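Local structure of serine-tRNA ligase (Naegleria fowleri, 6BLJ) at residues S62-I67 with Y123-H128; V222-A227 with V465-V470; K252-K257 with I288-L293. The protein probably activates serine with ATP and joins it to its cognate tRNA in the cytosol, and is seen here with adenosine monophosphate bound. One frame throughout, in Å; residues are numbered along the deposited sequence. Where two conformers were deposited one is given.

Contact 1: S62-I67 with Y123-H128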
ATOM      1  N   SER A  62      -2.565  48.722 -16.665  1.00 39.36           N
ATOM      2  CA  SER A  62      -2.514  50.159 -16.901  1.00 44.94           C
ATOM      3  C   SER A  62      -2.872  50.505 -18.340  1.00 41.40           C
ATOM      4  O   SER A  62      -3.283  51.640 -18.609  1.00 38.71           O
ATOM      5  CB  SER A  62      -1.128  50.712 -16.561  1.00 42.51           C
ATOM      6  OG  SER A  62      -0.169  50.315 -17.529  1.00 43.45           O
ATOM      7  N   PHE A  63      -2.668  49.562 -19.274  1.00 42.21           N
ATOM      8  CA  PHE A  63      -3.022  49.782 -20.679  1.00 39.41           C
ATOM      9  C   PHE A  63      -4.504  50.090 -20.838  1.00 41.81           C
ATOM     10  O   PHE A  63      -4.894  50.854 -21.734  1.00 41.38           O
ATOM     11  CB  PHE A  63      -2.671  48.549 -21.521  1.00 39.94           C
ATOM     12  CG  PHE A  63      -1.193  48.213 -21.559  1.00 42.06           C
ATOM     13  CD1 PHE A  63      -0.238  49.074 -21.035  1.00 40.47           C
ATOM     14  CD2 PHE A  63      -0.771  47.007 -22.097  1.00 37.93           C
ATOM     15  CE1 PHE A  63       1.108  48.751 -21.075  1.00 42.41           C
ATOM     16  CE2 PHE A  63       0.576  46.678 -22.144  1.00 37.60           C
ATOM     17  CZ  PHE A  63       1.516  47.552 -21.632  1.00 42.26           C
ATOM     18  N   THR A  64      -5.336  49.476 -19.996  1.00 44.59           N
ATOM     19  CA  THR A  64      -6.777  49.699 -20.042  1.00 49.64           C
ATOM     20  C   THR A  64      -7.109  51.171 -19.827  1.00 46.82           C
ATOM     21  O   THR A  64      -7.858  51.775 -20.603  1.00 46.64           O
ATOM     22  CB  THR A  64      -7.452  48.841 -18.968  1.00 45.53           C
ATOM     23  OG1 THR A  64      -7.164  47.463 -19.215  1.00 48.67           O
ATOM     24  CG2 THR A  64      -8.955  49.025 -19.020  1.00 56.05           C
ATOM     25  N   GLY A  65      -6.542  51.763 -18.771  1.00 40.68           N
ATOM     26  CA  GLY A  65      -6.805  53.161 -18.469  1.00 41.51           C
ATOM     27  C   GLY A  65      -6.240  54.098 -19.518  1.00 41.91           C
ATOM     28  O   GLY A  65      -6.855  55.115 -19.848  1.00 44.73           O
ATOM     29  N   ILE A  66      -5.054  53.781 -20.044  1.00 41.01           N
ATOM     30  CA  ILE A  66      -4.466  54.621 -21.086  1.00 46.52           C
ATOM     31  C   ILE A  66      -5.379  54.669 -22.307  1.00 41.64           C
ATOM     32  O   ILE A  66      -5.549  55.721 -22.935  1.00 43.63           O
ATOM     33  CB  ILE A  66      -3.057  54.118 -21.449  1.00 49.08           C
ATOM     34  CG1 ILE A  66      -2.130  54.224 -20.234  1.00 53.51           C
ATOM     35  CG2 ILE A  66      -2.503  54.896 -22.645  1.00 47.10           C
ATOM     36  CD1 ILE A  66      -0.746  53.695 -20.485  1.00 55.69           C
ATOM     37  N   ILE A  67      -6.016  53.545 -22.639  1.00 41.43           N
ATOM     38  CA  ILE A  67      -6.887  53.529 -23.811  1.00 43.73           C
ATOM     39  C   ILE A  67      -8.169  54.303 -23.521  1.00 41.87           C
ATOM     40  O   ILE A  67      -8.612  55.125 -24.334  1.00 43.17           O
ATOM     41  CB  ILE A  67      -7.193  52.082 -24.245  1.00 42.98           C
ATOM     42  CG1 ILE A  67      -5.932  51.376 -24.773  1.00 38.61           C
ATOM     43  CG2 ILE A  67      -8.297  52.075 -25.302  1.00 39.79           C
ATOM     44  CD1 ILE A  67      -6.125  49.871 -25.014  1.00 41.05           C
ATOM     45  N   TYR A 123      -9.083  43.078 -26.598  1.00 38.08           N
ATOM     46  CA  TYR A 123      -8.036  42.105 -26.867  1.00 36.93           C
ATOM     47  C   TYR A 123      -7.075  41.992 -25.690  1.00 36.13           C
ATOM     48  O   TYR A 123      -6.774  40.885 -25.221  1.00 36.00           O
ATOM     49  CB  TYR A 123      -7.301  42.503 -28.149  1.00 36.90           C
ATOM     50  CG  TYR A 123      -6.088  41.666 -28.459  1.00 49.09           C
ATOM     51  CD1 TYR A 123      -6.210  40.418 -29.051  1.00 49.08           C
ATOM     52  CD2 TYR A 123      -4.813  42.144 -28.190  1.00 50.90           C
ATOM     53  CE1 TYR A 123      -5.088  39.652 -29.344  1.00 56.19           C
ATOM     54  CE2 TYR A 123      -3.691  41.390 -28.483  1.00 62.08           C
ATOM     55  CZ  TYR A 123      -3.835  40.145 -29.058  1.00 66.86           C
ATOM     56  OH  TYR A 123      -2.721  39.390 -29.347  1.00 78.60           O
ATOM     57  N   ILE A 124      -6.614  43.136 -25.175  1.00 36.26           N
ATOM     58  CA  ILE A 124      -5.702  43.142 -24.030  1.00 37.70           C
ATOM     59  C   ILE A 124      -6.320  42.420 -22.837  1.00 40.74           C
ATOM     60  O   ILE A 124      -5.658  41.615 -22.170  1.00 37.38           O
ATOM     61  CB  ILE A 124      -5.314  44.591 -23.673  1.00 35.11           C
ATOM     62  CG1 ILE A 124      -4.326  45.137 -24.711  1.00 35.13           C
ATOM     63  CG2 ILE A 124      -4.736  44.653 -22.257  1.00 34.72           C
ATOM     64  CD1 ILE A 124      -4.129  46.657 -24.660  1.00 35.53           C
ATOM     65  N   THR A 125      -7.600  42.682 -22.560  1.00 38.22           N
ATOM     66  CA  THR A 125      -8.263  42.019 -21.438  1.00 37.14           C
ATOM     67  C   THR A 125      -8.375  40.518 -21.676  1.00 36.34           C
ATOM     68  O   THR A 125      -8.062  39.713 -20.793  1.00 37.11           O
ATOM     69  CB  THR A 125      -9.653  42.628 -21.209  1.00 45.69           C
ATOM     70  OG1 THR A 125      -9.519  43.971 -20.724  1.00 41.48           O
ATOM     71  CG2 THR A 125     -10.446  41.795 -20.179  1.00 40.20           C
ATOM     72  N   GLU A 126      -8.811  40.119 -22.873  1.00 38.28           N
ATOM     73  CA  GLU A 126      -9.085  38.705 -23.114  1.00 41.24           C
ATOM     74  C   GLU A 126      -7.817  37.876 -23.297  1.00 39.66           C
ATOM     75  O   GLU A 126      -7.792  36.707 -22.914  1.00 41.32           O
ATOM     76  CB  GLU A 126     -10.000  38.555 -24.331  1.00 45.92           C
ATOM     77  CG  GLU A 126     -11.449  38.982 -24.071  1.00 53.68           C
ATOM     78  CD  GLU A 126     -12.336  38.889 -25.317  1.00 59.43           C
ATOM     79  OE1 GLU A 126     -11.827  38.505 -26.392  1.00 60.85           O
ATOM     80  OE2 GLU A 126     -13.543  39.205 -25.224  1.00 57.23           O
ATOM     81  N   VAL A 127      -6.767  38.441 -23.881  1.00 37.49           N
ATOM     82  CA  VAL A 127      -5.589  37.672 -24.256  1.00 35.97           C
ATOM     83  C   VAL A 127      -4.438  37.878 -23.277  1.00 37.43           C
ATOM     84  O   VAL A 127      -3.687  36.943 -22.995  1.00 44.73           O
ATOM     85  CB  VAL A 127      -5.168  38.015 -25.704  1.00 36.25           C
ATOM     86  CG1 VAL A 127      -3.851  37.330 -26.084  1.00 38.10           C
ATOM     87  CG2 VAL A 127      -6.286  37.641 -26.693  1.00 38.51           C
ATOM     88  N   HIS A 128      -4.264  39.089 -22.748  1.00 36.28           N
ATOM     89  CA  HIS A 128      -3.089  39.363 -21.931  1.00 34.24           C
ATOM     90  C   HIS A 128      -3.389  39.433 -20.437  1.00 33.96           C
ATOM     91  O   HIS A 128      -2.647  38.855 -19.634  1.00 36.44           O
ATOM     92  CB  HIS A 128      -2.429  40.657 -22.404  1.00 33.67           C
ATOM     93  CG  HIS A 128      -1.949  40.578 -23.814  1.00 42.56           C
ATOM     94  ND1 HIS A 128      -0.625  40.390 -24.140  1.00 41.71           N
ATOM     95  CD2 HIS A 128      -2.616  40.688 -24.989  1.00 42.30           C
ATOM     96  CE1 HIS A 128      -0.499  40.365 -25.456  1.00 40.33           C
ATOM     97  NE2 HIS A 128      -1.691  40.551 -25.993  1.00 41.63           N
TER

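Contact 2: V222-A227 with V465-V470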
ATOM      1  N   VAL A 222      -7.038  -8.258  31.608  1.00 25.41           N
ATOM      2  CA  VAL A 222      -8.112  -7.450  31.023  1.00 33.08           C
ATOM      3  C   VAL A 222      -8.617  -6.424  32.039  1.00 33.13           C
ATOM      4  O   VAL A 222      -8.804  -5.238  31.723  1.00 28.42           O
ATOM      5  CB  VAL A 222      -9.260  -8.353  30.534  1.00 33.96           C
ATOM      6  CG1 VAL A 222     -10.437  -7.511  30.021  1.00 31.85           C
ATOM      7  CG2 VAL A 222      -8.775  -9.331  29.455  1.00 23.80           C
ATOM      8  N   ARG A 223      -8.875  -6.871  33.269  1.00 25.73           N
ATOM      9  CA  ARG A 223      -9.370  -5.933  34.281  1.00 34.28           C
ATOM     10  C   ARG A 223      -8.337  -4.847  34.571  1.00 30.99           C
ATOM     11  O   ARG A 223      -8.693  -3.687  34.794  1.00 33.29           O
ATOM     12  CB  ARG A 223      -9.772  -6.668  35.565  1.00 30.78           C
ATOM     13  CG  ARG A 223     -10.930  -7.641  35.370  1.00 31.89           C
ATOM     14  CD  ARG A 223     -11.549  -8.062  36.696  1.00 34.23           C
ATOM     15  NE  ARG A 223     -10.575  -8.696  37.580  1.00 37.10           N
ATOM     16  CZ  ARG A 223     -10.214  -8.227  38.772  1.00 42.65           C
ATOM     17  NH1 ARG A 223     -10.760  -7.112  39.260  1.00 34.61           N
ATOM     18  NH2 ARG A 223      -9.311  -8.887  39.491  1.00 46.08           N
ATOM     19  N   MET A 224      -7.047  -5.193  34.536  1.00 32.64           N
ATOM     20  CA  MET A 224      -6.023  -4.164  34.714  1.00 32.75           C
ATOM     21  C   MET A 224      -5.945  -3.229  33.507  1.00 32.24           C
ATOM     22  O   MET A 224      -5.607  -2.048  33.653  1.00 29.65           O
ATOM     23  CB  MET A 224      -4.660  -4.803  34.976  1.00 29.49           C
ATOM     24  CG  MET A 224      -3.624  -3.787  35.432  1.00 46.48           C
ATOM     25  SD  MET A 224      -2.027  -4.483  35.901  1.00 43.44           S
ATOM     26  CE  MET A 224      -2.415  -5.212  37.474  1.00 35.37           C
ATOM     27  N   ASN A 225      -6.198  -3.750  32.311  1.00 27.80           N
ATOM     28  CA  ASN A 225      -6.232  -2.909  31.118  1.00 28.61           C
ATOM     29  C   ASN A 225      -7.276  -1.821  31.277  1.00 33.27           C
ATOM     30  O   ASN A 225      -7.004  -0.634  31.041  1.00 36.26           O
ATOM     31  CB  ASN A 225      -6.537  -3.768  29.881  1.00 29.53           C
ATOM     32  CG  ASN A 225      -5.991  -3.170  28.579  1.00 47.88           C
ATOM     33  OD1 ASN A 225      -5.005  -2.443  28.582  1.00 59.31           O
ATOM     34  ND2 ASN A 225      -6.648  -3.470  27.465  1.00 47.45           N
ATOM     35  N   LEU A 226      -8.481  -2.215  31.702  1.00 31.99           N
ATOM     36  CA  LEU A 226      -9.536  -1.246  31.967  1.00 38.63           C
ATOM     37  C   LEU A 226      -9.173  -0.316  33.109  1.00 32.88           C
ATOM     38  O   LEU A 226      -9.478   0.878  33.053  1.00 32.34           O
ATOM     39  CB  LEU A 226     -10.852  -1.947  32.295  1.00 39.85           C
ATOM     40  CG  LEU A 226     -11.834  -2.204  31.169  1.00 56.86           C
ATOM     41  CD1 LEU A 226     -13.112  -2.695  31.789  1.00 59.95           C
ATOM     42  CD2 LEU A 226     -12.081  -0.891  30.445  1.00 56.90           C
ATOM     43  N   ALA A 227      -8.584  -0.855  34.183  1.00 28.69           N
ATOM     44  CA  ALA A 227      -8.235  -0.010  35.321  1.00 29.71           C
ATOM     45  C   ALA A 227      -7.304   1.123  34.889  1.00 32.66           C
ATOM     46  O   ALA A 227      -7.480   2.272  35.312  1.00 32.25           O
ATOM     47  CB  ALA A 227      -7.605  -0.860  36.432  1.00 25.10           C
ATOM     48  N   VAL A 465       2.270 -11.436  40.203  1.00 30.02           N
ATOM     49  CA  VAL A 465       2.444 -10.006  39.934  1.00 26.09           C
ATOM     50  C   VAL A 465       1.641  -9.202  40.950  1.00 30.03           C
ATOM     51  O   VAL A 465       0.432  -9.421  41.102  1.00 30.95           O
ATOM     52  CB  VAL A 465       1.999  -9.627  38.507  1.00 33.05           C
ATOM     53  CG1 VAL A 465       2.182  -8.091  38.268  1.00 26.55           C
ATOM     54  CG2 VAL A 465       2.733 -10.459  37.460  1.00 27.63           C
ATOM     55  N   ASN A 466       2.312  -8.284  41.650  1.00 29.16           N
ATOM     56  CA  ASN A 466       1.624  -7.320  42.504  1.00 29.73           C
ATOM     57  C   ASN A 466       0.878  -6.288  41.651  1.00 31.83           C
ATOM     58  O   ASN A 466       1.371  -5.854  40.606  1.00 28.64           O
ATOM     59  CB  ASN A 466       2.625  -6.603  43.414  1.00 30.99           C
ATOM     60  CG  ASN A 466       3.254  -7.532  44.436  1.00 31.98           C
ATOM     61  OD1 ASN A 466       2.569  -8.323  45.071  1.00 33.64           O
ATOM     62  ND2 ASN A 466       4.567  -7.408  44.627  1.00 31.26           N
ATOM     63  N   VAL A 467      -0.310  -5.898  42.097  1.00 30.71           N
ATOM     64  CA  VAL A 467      -1.058  -4.809  41.449  1.00 29.54           C
ATOM     65  C   VAL A 467      -0.572  -3.469  42.001  1.00 26.67           C
ATOM     66  O   VAL A 467      -0.578  -3.276  43.228  1.00 29.44           O
ATOM     67  CB  VAL A 467      -2.557  -4.975  41.681  1.00 33.41           C
ATOM     68  CG1 VAL A 467      -3.322  -3.786  41.082  1.00 29.27           C
ATOM     69  CG2 VAL A 467      -3.040  -6.304  41.086  1.00 32.97           C
ATOM     70  N   PRO A 468      -0.167  -2.519  41.150  1.00 27.87           N
ATOM     71  CA  PRO A 468       0.241  -1.203  41.661  1.00 31.47           C
ATOM     72  C   PRO A 468      -0.822  -0.617  42.582  1.00 29.71           C
ATOM     73  O   PRO A 468      -2.021  -0.709  42.309  1.00 30.07           O
ATOM     74  CB  PRO A 468       0.417  -0.369  40.391  1.00 27.52           C
ATOM     75  CG  PRO A 468       0.839  -1.411  39.326  1.00 25.34           C
ATOM     76  CD  PRO A 468       0.060  -2.664  39.700  1.00 24.04           C
ATOM     77  N   GLU A 469      -0.367  -0.043  43.697  1.00 33.86           N
ATOM     78  CA  GLU A 469      -1.292   0.424  44.726  1.00 38.14           C
ATOM     79  C   GLU A 469      -2.395   1.292  44.128  1.00 36.54           C
ATOM     80  O   GLU A 469      -3.580   1.080  44.400  1.00 38.54           O
ATOM     81  CB  GLU A 469      -0.535   1.193  45.802  1.00 42.83           C
ATOM     82  CG  GLU A 469      -1.305   1.315  47.087  1.00 58.97           C
ATOM     83  CD  GLU A 469      -0.518   2.029  48.153  1.00 78.10           C
ATOM     84  OE1 GLU A 469       0.411   1.413  48.722  1.00 88.61           O
ATOM     85  OE2 GLU A 469      -0.815   3.218  48.400  1.00 81.01           O
ATOM     86  N   VAL A 470      -2.024   2.250  43.272  1.00 36.48           N
ATOM     87  CA  VAL A 470      -3.007   3.205  42.765  1.00 34.02           C
ATOM     88  C   VAL A 470      -4.050   2.541  41.869  1.00 33.92           C
ATOM     89  O   VAL A 470      -5.137   3.099  41.685  1.00 35.79           O
ATOM     90  CB  VAL A 470      -2.302   4.365  42.033  1.00 38.13           C
ATOM     91  CG1 VAL A 470      -1.851   3.936  40.646  1.00 30.41           C
ATOM     92  CG2 VAL A 470      -3.205   5.587  41.949  1.00 41.03           C
TER

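Contact 3: K252-K257 with I288-L293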
ATOM      1  N   LYS A 252     -10.305   9.797   4.112  1.00 32.22           N
ATOM      2  CA  LYS A 252      -8.950  10.044   3.640  1.00 36.15           C
ATOM      3  C   LYS A 252      -8.670  11.538   3.511  1.00 28.52           C
ATOM      4  O   LYS A 252      -7.582  12.001   3.874  1.00 33.43           O
ATOM      5  CB  LYS A 252      -8.717   9.298   2.320  1.00 46.34           C
ATOM      6  CG  LYS A 252      -8.782   7.773   2.522  1.00 47.40           C
ATOM      7  CD  LYS A 252      -7.918   6.982   1.546  1.00 50.55           C
ATOM      8  CE  LYS A 252      -7.825   5.521   1.987  1.00 51.95           C
ATOM      9  NZ  LYS A 252      -7.197   4.641   0.964  1.00 57.90           N
ATOM     10  N   GLU A 253      -9.644  12.317   3.041  1.00 34.14           N
ATOM     11  CA  GLU A 253      -9.367  13.740   2.926  0.52 34.66           C
ATOM     12  C   GLU A 253      -9.181  14.381   4.295  1.00 35.19           C
ATOM     13  O   GLU A 253      -8.390  15.322   4.418  1.00 33.16           O
ATOM     14  CB  GLU A 253     -10.458  14.435   2.113  0.52 37.82           C
ATOM     15  CG  GLU A 253     -10.407  14.096   0.608  0.52 40.01           C
ATOM     16  CD  GLU A 253      -9.018  14.280  -0.013  0.52 44.35           C
ATOM     17  OE1 GLU A 253      -8.386  15.343   0.185  0.52 46.46           O
ATOM     18  OE2 GLU A 253      -8.547  13.348  -0.697  0.52 44.22           O
ATOM     19  N   GLN A 254      -9.850  13.870   5.331  1.00 32.09           N
ATOM     20  CA  GLN A 254      -9.623  14.392   6.675  1.00 24.77           C
ATOM     21  C   GLN A 254      -8.259  13.959   7.196  1.00 23.68           C
ATOM     22  O   GLN A 254      -7.519  14.763   7.776  1.00 25.71           O
ATOM     23  CB  GLN A 254     -10.754  13.903   7.590  1.00 29.42           C
ATOM     24  CG  GLN A 254     -12.119  14.498   7.239  1.00 27.43           C
ATOM     25  CD  GLN A 254     -12.288  15.901   7.768  1.00 38.54           C
ATOM     26  OE1 GLN A 254     -12.111  16.131   8.963  1.00 34.90           O
ATOM     27  NE2 GLN A 254     -12.657  16.841   6.898  1.00 37.41           N
ATOM     28  N   MET A 255      -7.909  12.684   7.003  1.00 26.88           N
ATOM     29  CA  MET A 255      -6.611  12.203   7.475  1.00 25.71           C
ATOM     30  C   MET A 255      -5.462  12.953   6.796  1.00 25.42           C
ATOM     31  O   MET A 255      -4.433  13.229   7.425  1.00 25.08           O
ATOM     32  CB  MET A 255      -6.494  10.694   7.240  1.00 26.41           C
ATOM     33  CG  MET A 255      -5.187  10.061   7.764  1.00 26.68           C
ATOM     34  SD  MET A 255      -5.058  10.183   9.567  1.00 27.04           S
ATOM     35  CE  MET A 255      -6.055   8.766  10.062  1.00 26.02           C
ATOM     36  N   LYS A 256      -5.622  13.314   5.519  1.00 24.90           N
ATOM     37  CA  LYS A 256      -4.551  14.042   4.837  1.00 31.32           C
ATOM     38  C   LYS A 256      -4.271  15.406   5.467  1.00 35.92           C
ATOM     39  O   LYS A 256      -3.172  15.946   5.289  1.00 34.45           O
ATOM     40  CB  LYS A 256      -4.894  14.202   3.352  1.00 37.76           C
ATOM     41  CG  LYS A 256      -4.503  12.982   2.527  1.00 42.89           C
ATOM     42  CD  LYS A 256      -5.283  12.853   1.230  1.00 43.99           C
ATOM     43  CE  LYS A 256      -4.885  13.894   0.207  1.00 56.63           C
ATOM     44  NZ  LYS A 256      -5.652  13.724  -1.073  1.00 61.56           N
ATOM     45  N   LYS A 257      -5.224  15.964   6.221  1.00 35.11           N
ATOM     46  CA  LYS A 257      -5.016  17.249   6.880  1.00 36.94           C
ATOM     47  C   LYS A 257      -4.258  17.150   8.198  1.00 38.34           C
ATOM     48  O   LYS A 257      -3.819  18.189   8.709  1.00 41.59           O
ATOM     49  CB  LYS A 257      -6.359  17.938   7.144  1.00 33.24           C
ATOM     50  CG  LYS A 257      -7.219  18.197   5.896  1.00 31.95           C
ATOM     51  CD  LYS A 257      -8.577  18.796   6.279  1.00 37.33           C
ATOM     52  CE  LYS A 257      -9.469  19.095   5.063  1.00 40.01           C
ATOM     53  NZ  LYS A 257      -8.952  20.256   4.284  1.00 45.24           N
ATOM     54  N   ILE A 288      -8.919  14.155  16.911  1.00 23.97           N
ATOM     55  CA  ILE A 288      -9.097  15.323  17.768  1.00 23.39           C
ATOM     56  C   ILE A 288      -8.556  16.576  17.083  1.00 29.51           C
ATOM     57  O   ILE A 288      -9.109  17.673  17.237  1.00 26.88           O
ATOM     58  CB  ILE A 288      -8.450  15.088  19.147  1.00 25.50           C
ATOM     59  CG1 ILE A 288      -9.180  13.956  19.896  1.00 21.24           C
ATOM     60  CG2 ILE A 288      -8.489  16.367  19.990  1.00 25.60           C
ATOM     61  CD1 ILE A 288      -8.460  13.514  21.156  1.00 29.58           C
ATOM     62  N   ALA A 289      -7.452  16.444  16.340  1.00 26.23           N
ATOM     63  CA  ALA A 289      -6.980  17.555  15.518  1.00 29.31           C
ATOM     64  C   ALA A 289      -8.018  17.940  14.470  1.00 26.56           C
ATOM     65  O   ALA A 289      -8.371  19.114  14.335  1.00 32.52           O
ATOM     66  CB  ALA A 289      -5.648  17.195  14.850  1.00 29.21           C
ATOM     67  N   ALA A 290      -8.534  16.955  13.726  1.00 26.64           N
ATOM     68  CA  ALA A 290      -9.501  17.258  12.670  1.00 26.31           C
ATOM     69  C   ALA A 290     -10.778  17.868  13.243  1.00 27.62           C
ATOM     70  O   ALA A 290     -11.440  18.663  12.571  1.00 25.95           O
ATOM     71  CB  ALA A 290      -9.820  15.990  11.867  1.00 23.35           C
ATOM     72  N   PHE A 291     -11.104  17.534  14.497  1.00 25.39           N
ATOM     73  CA  PHE A 291     -12.236  18.120  15.212  1.00 27.47           C
ATOM     74  C   PHE A 291     -12.189  19.644  15.195  1.00 34.00           C
ATOM     75  O   PHE A 291     -13.236  20.299  15.257  1.00 31.27           O
ATOM     76  CB  PHE A 291     -12.220  17.585  16.659  1.00 25.19           C
ATOM     77  CG  PHE A 291     -13.373  18.039  17.537  1.00 28.93           C
ATOM     78  CD1 PHE A 291     -14.480  17.223  17.727  1.00 24.81           C
ATOM     79  CD2 PHE A 291     -13.308  19.236  18.240  1.00 30.69           C
ATOM     80  CE1 PHE A 291     -15.538  17.624  18.564  1.00 25.64           C
ATOM     81  CE2 PHE A 291     -14.349  19.636  19.069  1.00 35.62           C
ATOM     82  CZ  PHE A 291     -15.464  18.833  19.234  1.00 29.55           C
ATOM     83  N   HIS A 292     -10.997  20.226  15.090  1.00 28.14           N
ATOM     84  CA  HIS A 292     -10.839  21.674  15.146  1.00 36.20           C
ATOM     85  C   HIS A 292     -10.787  22.333  13.776  1.00 35.55           C
ATOM     86  O   HIS A 292     -10.577  23.549  13.698  1.00 31.03           O
ATOM     87  CB  HIS A 292      -9.592  22.032  15.960  1.00 28.35           C
ATOM     88  CG  HIS A 292      -9.726  21.666  17.405  1.00 28.45           C
ATOM     89  ND1 HIS A 292      -9.371  20.425  17.894  1.00 26.35           N
ATOM     90  CD2 HIS A 292     -10.264  22.341  18.449  1.00 28.51           C
ATOM     91  CE1 HIS A 292      -9.645  20.368  19.187  1.00 29.23           C
ATOM     92  NE2 HIS A 292     -10.185  21.518  19.548  1.00 27.53           N
ATOM     93  N   LEU A 293     -11.007  21.569  12.705  1.00 30.07           N
ATOM     94  CA  LEU A 293     -10.963  22.104  11.350  1.00 31.67           C
ATOM     95  C   LEU A 293     -11.748  23.402  11.233  1.00 30.33           C
ATOM     96  O   LEU A 293     -12.934  23.465  11.583  1.00 32.82           O
ATOM     97  CB  LEU A 293     -11.523  21.075  10.366  1.00 36.02           C
ATOM     98  CG  LEU A 293     -11.609  21.534   8.904  1.00 45.15           C
ATOM     99  CD1 LEU A 293     -10.229  21.731   8.301  1.00 42.28           C
ATOM    100  CD2 LEU A 293     -12.425  20.547   8.070  1.00 46.43           C
TER

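Contact 1: S62-I67 with Y123-H128
Ile124 pushes its CD1 methyl against helix 38-76 between Phe63 and Ile67, residues one helical turn apart. Its CD1 lies 3.9 Å from CB of Phe63 and 3.8 Å from CD1 of Ile67. The two isoleucines reach toward each other tip to tip, each with an extended chain. In Ile124, CG1 stands opposite the carbonyl carbon (chi1 -74°), and the next torsion, close to 180°, carries CD1 straight out toward the facing helix. Phe63 offers its CB at the point of closest approach, while the ring is met obliquely by the same methyl; farther out, that ring stacks on Phe99 and meets His59 edge-to-face. Thr64 and Thr125 face each other at the rim, their OG1 atoms 4.5 Å apart and not bonded; nearby, Glu126 forms a salt bridge with Arg51 of the second subunit. What joins the segments is therefore apolar, with about 158 Å² of surface buried. The axes run nearly antiparallel, at 168° and 10.4 Å, and the nearest CA atoms, those of Thr64 and Ile124, stand 7.7 Å apart. This is the arrangement of the long helical hairpin of seryl-tRNA synthetases, the N-terminal arm that in relatives grips the tRNA. Along the same seam Ile67 also touches Leu117 and Leu120 of helix 114-147, and Ile124 touches Ile60 of helix 38-76, while Phe99, from a loop between the two helices in sequence, covers Phe63 and Ile67 on one side of the pair.

Contact 2: V222-A227 with V465-V470
Met224, on helix 220-238, sends its CE methyl to Val467 and Pro468, just past the end of strand 464-466. Taken in order, Val465 is still in the strand, and its side chain leans toward the helix without touching it. Asn466 points away. Val467 then turns back to the helix and straddles the methionine: Met224 CE is 3.8 Å from Val467 CG2 and 4.0 Å from Val467 CG1. Met224 can reach this far because its first two torsions are both near 180°; a bend at chi3 (-74°) then swings the methyl across the valine, so that the two side chains pass in opposite directions. Pro468 adds its CD, 4.2 Å from Met224 CE, before the chain enters a 3-10 turn at Glu469. Leu452 and Ile455 of helix 448-458, whose Arg450 lines the AMP pocket, pack on the same methionine, as does Ile481. Helix 220-238 also packs on the third subunit through Val222 and Leu226, consistent with the motif 1 helix of class II synthetases. The contact itself consists of methyl and methylene groups alone, all on buried residues: the loop leaving strand 464-466 is held to the helix by dispersion and shape, while the backbones of Val465, Asn466 and Val467 bond with Ile481, Tyr459 and Lys479 of the same chain.

Contact 3: K252-K257 with I288-L293
Gln254, Lys257, Ala290 and Leu293 make a partly buried van der Waals contact between the short helix 252-256 and the helix-and-turn region of 285-293, in the catalytic part of the fold, beside the third subunit. The nearest CA atoms, of Gln254 and Ala290, are 6.6 Å apart. Gln254 leaves its helix obliquely but folds at chi2 (-79°), which brings its amide across to the second segment. There OE1 lies 3.7 Å from Ala290 CB, and NE2 lies 3.9 Å from Leu293 CD2, so the amide spans the two apolar side chains. Leu293 is placed by the type I turn from Ala290 to Leu293; its other methyl, CD1, touches Lys257 CD at 3.9 Å. Both Gln254 and Lys257 cross the leucine at about a right angle. His292, in the turn, is tied back to the preceding helix: ND1 donates to Ile288 O over 2.8 Å, a bent bond (138° at the hydrogen), and CD2 of Phe291 sits over the face of the imidazole. Leu421 of helix 416-421 packs on both Lys257 and Leu293. The stronger polar link comes from the third subunit, whose Gln208 NE2 bonds to Gln254 OE1 and to Ala290 O, bridging the two segments. The segments themselves thus meet by van der Waals contact alone: the amide oxygen of Gln254 is bound by the neighbouring subunit, while the two methyls of Leu293 rest against the aliphatic part of Lys257 and the amide end of Gln254.

How the contacts relate
Contact 1 closes first along the chain and lies in the helical arm, its centre about 46 Å from the chain's centre. Contacts 2 and 3 follow in the body: the segments of contact 3 both fall in sequence between those of contact 2, whose two halves bring helix 220-238 to the loop after strand 464-466. The centres of contacts 1 and 2 are about 77 Å apart, on opposite sides of the chain's centre; that of contact 3 is about 44 Å from the first and about 34 Å from the second. The contacts do not touch: the arm meets the second subunit, whereas contacts 2 and 3 both border the third, consistent with the dimer interface of class II synthetases.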